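Local atomic coordinates of Hep_Hag family (Burkholderia pseudomallei, PDB entry 3S6L), a protein that probably mediates attachment of the bacterium to host cells as a surface-exposed trimeric autotransporter adhesin, here represented by its YadA-like head domain. Residues A130-P133 against N134-S137. Sequence-based numbering, arbitrary orientation.
Sequences ASAP and NSVS
Ser-135 OG donates a hydrogen bond of 2.7 Å to Ala-132 O, drawing together the two limbs of a tight reversal. The hydroxyl approaches from above the carbonyl plane, 43° out of it, and it reaches inward because chi1 of 77° sets OG between the backbone N and the carbonyl carbon. Ala-132 CB lies 3.6 Å from the same OG, so a methyl packs beside the bond. At the bend, Asn-134 adopts a left-handed helical backbone conformation, and the chain leaves in nearly the reverse direction. The Asn-134 side-chain amide lies alongside Pro-133, with ND2 3.9 Å from Pro-133 CB, while OD1 is hydrogen-bonded to Asn-120 ND2 of the preceding coil. Deeper inside, the limbs meet through small groups, with Ala-130 CB 4.0 Å from Ser-137 CB. With OG anti to the backbone N (chi1 171°), Ser-137 OG is hydrogen-bonded to Val-129 O and Gly-139 N of its own chain and to Asn-149 ND2 of the second subunit. Ala-130 also packs on Ala-123, and strand 135-137 pairs in parallel with a strand of the second subunit, so the sheet runs on across the interface. This sharp turn, with small residues facing inward, is consistent with one coil of the left-handed beta-roll of YadA-like trimeric heads.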
loop_
_atom_site.group_PDB
_atom_site.type_symbol
_atom_site.label_atom_id
_atom_site.label_comp_id
_atom_site.label_asym_id
_atom_site.label_seq_id
_atom_site.Cartn_x
_atom_site.Cartn_y
_atom_site.Cartn_z
ATOM N N ALA A 130 13.374 -4.466 -8.643
ATOM C CA ALA A 130 13.164 -3.832 -9.934
ATOM C C ALA A 130 14.361 -2.958 -10.247
ATOM O O ALA A 130 14.517 -1.875 -9.666
ATOM C CB ALA A 130 11.855 -2.997 -9.959
ATOM N N SER A 131 15.217 -3.428 -11.154
ATOM C CA SER A 131 16.439 -2.705 -11.410
ATOM C C SER A 131 16.539 -2.241 -12.856
ATOM O O SER A 131 17.577 -1.719 -13.271
ATOM C CB SER A 131 17.665 -3.553 -11.009
ATOM O OG SER A 131 17.677 -4.793 -11.714
ATOM N N ALA A 132 15.457 -2.420 -13.602
ATOM C CA ALA A 132 15.381 -1.979 -14.989
ATOM C C ALA A 132 14.377 -0.844 -15.027
ATOM O O ALA A 132 13.320 -0.953 -14.429
ATOM C CB ALA A 132 14.923 -3.152 -15.941
ATOM N N PRO A 133 14.717 0.261 -15.701
ATOM C CA PRO A 133 13.795 1.404 -15.823
ATOM C C PRO A 133 12.496 1.012 -16.534
ATOM O O PRO A 133 12.531 0.156 -17.430
ATOM C CB PRO A 133 14.571 2.396 -16.688
ATOM C CG PRO A 133 15.646 1.539 -17.401
ATOM C CD PRO A 133 15.993 0.465 -16.421
ATOM N N ASN A 134 11.374 1.646 -16.154
ATOM C CA ASN A 134 10.088 1.499 -16.861
ATOM C C ASN A 134 9.639 0.050 -16.923
ATOM O O ASN A 134 9.143 -0.414 -17.925
ATOM C CB ASN A 134 10.153 2.066 -18.288
ATOM C CG ASN A 134 10.714 3.489 -18.331
ATOM O OD1 ASN A 134 10.191 4.399 -17.679
ATOM N ND2 ASN A 134 11.797 3.683 -19.106
ATOM N N SER A 135 9.826 -0.660 -15.837
ATOM C CA SER A 135 9.472 -2.049 -15.792
ATOM C C SER A 135 8.817 -2.372 -14.443
ATOM O O SER A 135 8.952 -1.624 -13.459
ATOM C CB SER A 135 10.742 -2.879 -15.988
ATOM O OG SER A 135 11.477 -2.884 -14.786
ATOM N N VAL A 136 8.104 -3.486 -14.401
ATOM C CA VAL A 136 7.447 -3.923 -13.170
ATOM C C VAL A 136 7.941 -5.322 -12.892
ATOM O O VAL A 136 7.697 -6.210 -13.699
ATOM C CB VAL A 136 5.920 -3.926 -13.322
ATOM C CG1 VAL A 136 5.264 -4.429 -12.055
ATOM C CG2 VAL A 136 5.427 -2.540 -13.660
ATOM N N SER A 137 8.645 -5.520 -11.774
ATOM C CA SER A 137 9.172 -6.822 -11.415
ATOM C C SER A 137 8.322 -7.590 -10.400
ATOM O O SER A 137 7.894 -7.030 -9.366
ATOM C CB SER A 137 10.589 -6.674 -10.864
ATOM O OG SER A 137 11.025 -7.919 -10.318
#